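DUF2019 domain-containing protein (Rhodopseudomonas palustris, PDB 2I9C) is of unknown function but folds as a compact, all-helical single-chain domain of the DUF2019 family, which is grouped with the TPR-like helical repeat proteins. Local coordinates at residues V23-A28 with R39-M44. Numbering follows the deposited sequence.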
ATOM      1  N   VAL A  23       2.408  -5.561   7.369  1.00 29.26           N
ATOM      2  CA  VAL A  23       2.186  -6.882   8.030  1.00 28.69           C
ATOM      3  C   VAL A  23       1.557  -6.654   9.416  1.00 29.77           C
ATOM      4  O   VAL A  23       0.580  -7.290   9.798  1.00 29.03           O
ATOM      5  CB  VAL A  23       3.528  -7.646   8.166  1.00 29.83           C
ATOM      6  CG1 VAL A  23       3.453  -8.756   9.224  1.00 29.24           C
ATOM      7  CG2 VAL A  23       3.922  -8.246   6.792  1.00 26.56           C
ATOM      8  N   GLU A  24       2.136  -5.740  10.190  1.00 30.74           N
ATOM      9  CA  GLU A  24       1.583  -5.435  11.488  1.00 32.44           C
ATOM     10  C   GLU A  24       0.184  -4.817  11.419  1.00 30.76           C
ATOM     11  O   GLU A  24      -0.614  -5.066  12.312  1.00 31.04           O
ATOM     12  CB  GLU A  24       2.543  -4.580  12.297  1.00 33.14           C
ATOM     13  CG  GLU A  24       3.819  -5.368  12.686  1.00 35.89           C
ATOM     14  CD  GLU A  24       4.823  -4.520  13.481  1.00 38.77           C
ATOM     15  OE1 GLU A  24       4.386  -3.591  14.213  1.00 42.27           O
ATOM     16  OE2 GLU A  24       6.054  -4.789  13.361  1.00 43.68           O
ATOM     17  N   GLN A  25      -0.129  -4.049  10.371  1.00 30.57           N
ATOM     18  CA  GLN A  25      -1.540  -3.648  10.094  1.00 30.33           C
ATOM     19  C   GLN A  25      -2.471  -4.845  10.004  1.00 30.56           C
ATOM     20  O   GLN A  25      -3.502  -4.908  10.688  1.00 31.21           O
ATOM     21  CB  GLN A  25      -1.680  -2.813   8.815  1.00 29.64           C
ATOM     22  CG  GLN A  25      -1.165  -1.348   8.931  1.00 28.50           C
ATOM     23  CD  GLN A  25      -1.131  -0.699   7.570  1.00 30.71           C
ATOM     24  OE1 GLN A  25      -1.872  -1.096   6.693  1.00 33.90           O
ATOM     25  NE2 GLN A  25      -0.240   0.250   7.363  1.00 31.72           N
ATOM     26  N   ASP A  26      -2.082  -5.815   9.198  1.00 31.31           N
ATOM     27  CA  ASP A  26      -2.835  -7.036   9.041  1.00 32.12           C
ATOM     28  C   ASP A  26      -3.021  -7.697  10.405  1.00 31.88           C
ATOM     29  O   ASP A  26      -4.138  -8.026  10.769  1.00 33.18           O
ATOM     30  CB  ASP A  26      -2.094  -7.996   8.092  1.00 30.99           C
ATOM     31  CG  ASP A  26      -2.976  -9.110   7.599  1.00 34.82           C
ATOM     32  OD1 ASP A  26      -4.158  -8.816   7.285  1.00 36.57           O
ATOM     33  OD2 ASP A  26      -2.493 -10.276   7.503  1.00 36.26           O
ATOM     34  N   ASP A  27      -1.939  -7.865  11.158  1.00 32.89           N
ATOM     35  CA  ASP A  27      -1.989  -8.463  12.506  1.00 33.69           C
ATOM     36  C   ASP A  27      -2.981  -7.703  13.388  1.00 34.79           C
ATOM     37  O   ASP A  27      -3.792  -8.307  14.117  1.00 33.60           O
ATOM     38  CB  ASP A  27      -0.612  -8.389  13.191  1.00 34.09           C
ATOM     39  CG  ASP A  27       0.450  -9.348  12.593  1.00 37.86           C
ATOM     40  OD1 ASP A  27       0.055 -10.240  11.811  1.00 38.46           O
ATOM     41  OD2 ASP A  27       1.669  -9.200  12.967  1.00 38.34           O
ATOM     42  N   ALA A  28      -2.882  -6.372  13.354  1.00 35.10           N
ATOM     43  CA  ALA A  28      -3.722  -5.494  14.191  1.00 35.42           C
ATOM     44  C   ALA A  28      -5.228  -5.672  13.925  1.00 36.34           C
ATOM     45  O   ALA A  28      -6.034  -5.873  14.865  1.00 36.23           O
ATOM     46  CB  ALA A  28      -3.301  -4.012  13.999  1.00 34.67           C
ATOM     47  N   ARG A  39      -2.267   3.837  13.893  1.00 29.28           N
ATOM     48  CA  ARG A  39      -0.915   4.397  13.964  1.00 28.78           C
ATOM     49  C   ARG A  39       0.005   3.786  12.911  1.00 29.17           C
ATOM     50  O   ARG A  39       0.755   4.498  12.272  1.00 29.36           O
ATOM     51  CB  ARG A  39      -0.322   4.303  15.360  1.00 27.89           C
ATOM     52  CG  ARG A  39      -1.115   5.078  16.404  1.00 26.34           C
ATOM     53  CD  ARG A  39      -0.291   5.328  17.664  1.00 20.23           C
ATOM     54  NE  ARG A  39      -0.948   6.294  18.503  1.00 21.46           N
ATOM     55  CZ  ARG A  39      -0.798   7.610  18.380  1.00 20.06           C
ATOM     56  NH1 ARG A  39      -0.015   8.109  17.430  1.00 21.32           N
ATOM     57  NH2 ARG A  39      -1.459   8.417  19.159  1.00 17.79           N
ATOM     58  N   LEU A  40      -0.055   2.471  12.733  1.00 29.10           N
ATOM     59  CA  LEU A  40       0.663   1.795  11.644  1.00 30.49           C
ATOM     60  C   LEU A  40       0.281   2.307  10.260  1.00 30.96           C
ATOM     61  O   LEU A  40       1.146   2.438   9.378  1.00 30.71           O
ATOM     62  CB  LEU A  40       0.443   0.288  11.747  1.00 30.26           C
ATOM     63  CG  LEU A  40       1.084  -0.360  12.974  1.00 29.63           C
ATOM     64  CD1 LEU A  40       0.482  -1.731  13.092  1.00 32.43           C
ATOM     65  CD2 LEU A  40       2.597  -0.433  12.876  1.00 30.66           C
ATOM     66  N   PHE A  41      -0.998   2.617  10.061  1.00 31.61           N
ATOM     67  CA  PHE A  41      -1.421   3.240   8.805  1.00 32.57           C
ATOM     68  C   PHE A  41      -0.751   4.590   8.574  1.00 32.15           C
ATOM     69  O   PHE A  41      -0.259   4.837   7.473  1.00 31.79           O
ATOM     70  CB  PHE A  41      -2.959   3.389   8.712  1.00 34.40           C
ATOM     71  CG  PHE A  41      -3.442   3.834   7.348  1.00 37.69           C
ATOM     72  CD1 PHE A  41      -3.681   2.884   6.347  1.00 43.16           C
ATOM     73  CD2 PHE A  41      -3.612   5.184   7.049  1.00 42.90           C
ATOM     74  CE1 PHE A  41      -4.116   3.282   5.077  1.00 43.68           C
ATOM     75  CE2 PHE A  41      -4.049   5.600   5.781  1.00 43.93           C
ATOM     76  CZ  PHE A  41      -4.305   4.631   4.789  1.00 41.04           C
ATOM     77  N   GLY A  42      -0.756   5.466   9.598  1.00 30.40           N
ATOM     78  CA  GLY A  42      -0.053   6.762   9.524  1.00 30.83           C
ATOM     79  C   GLY A  42       1.432   6.609   9.186  1.00 30.25           C
ATOM     80  O   GLY A  42       1.973   7.344   8.346  1.00 30.00           O
ATOM     81  N   VAL A  43       2.101   5.676   9.847  1.00 29.23           N
ATOM     82  CA  VAL A  43       3.516   5.412   9.541  1.00 29.54           C
ATOM     83  C   VAL A  43       3.703   5.022   8.075  1.00 30.73           C
ATOM     84  O   VAL A  43       4.614   5.534   7.382  1.00 30.42           O
ATOM     85  CB  VAL A  43       4.124   4.324  10.472  1.00 27.86           C
ATOM     86  CG1 VAL A  43       5.542   4.031  10.056  1.00 28.22           C
ATOM     87  CG2 VAL A  43       4.139   4.827  11.900  1.00 28.94           C
HETATM   88  N   MSE A  44       2.849   4.098   7.607  1.00 30.11           N
HETATM   89  CA  MSE A  44       2.902   3.638   6.239  1.00 32.88           C
HETATM   90  C   MSE A  44       2.784   4.799   5.255  1.00 30.04           C
HETATM   91  O   MSE A  44       3.529   4.861   4.273  1.00 28.99           O
HETATM   92  CB  MSE A  44       1.756   2.633   5.990  1.00 31.34           C
HETATM   93  CG  MSE A  44       1.816   1.962   4.596  1.00 37.73           C
HETATM   94 SE   MSE A  44      -0.040   1.569   4.001  1.00 44.67          SE
HETATM   95  CE  MSE A  44      -0.738   3.300   3.920  1.00 41.85           C
TER
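L40 and Q25 meet at the heart of an antiparallel helix pair, a compact example of how a leucine and a long glutamine side chain fill the gap between neighbouring helices. The local axes run 161° apart and approach to 9.5 Å. Both residues share the tight packing: L40 CD1 presses on the backbone of E24, 3.5 Å from E24 C, and also meets E24 CB, while L40 CB lies 3.6 Å from Q25 CG where the two chains lie alongside, pointing opposite ways. With CG anti to its carbonyl carbon (chi1 -74°) and the chain extended beyond it, Q25 carries its amide across to the partner helix. There Q25 NE2 makes a weak, bent hydrogen bond to L40 O (3.3 Å, 145° at the hydrogen), an oxygen that also accepts the helical bond from M44 N. The selenomethionine M44 runs roughly perpendicular to the glutamine, and its CB packs 3.4 Å from Q25 NE2. At the other end of the amide, Q25 OE1 accepts a bond from Q72, which together with the NE2 bond should limit how far the buried group can turn. An alanine in place of Q25 would probably open a gap beside L40 and M44 and leave Q72 without its acceptor. On one flank the contact thins out at the carboxylate of E24, whose OE1 stays 3.9 Å from L40 CD2 and has a weak, long ion pair with R36. On another lies the exposed F41: its CA is 3.5 Å from Q25 NE2, and its ring edge is near Q25 OE1. Helices 11-30 and 34-53, joined by a short link, form an antiparallel hairpin, with helix 71-79 meeting it through Q72 and Q76, the latter touching both Q25 and M44.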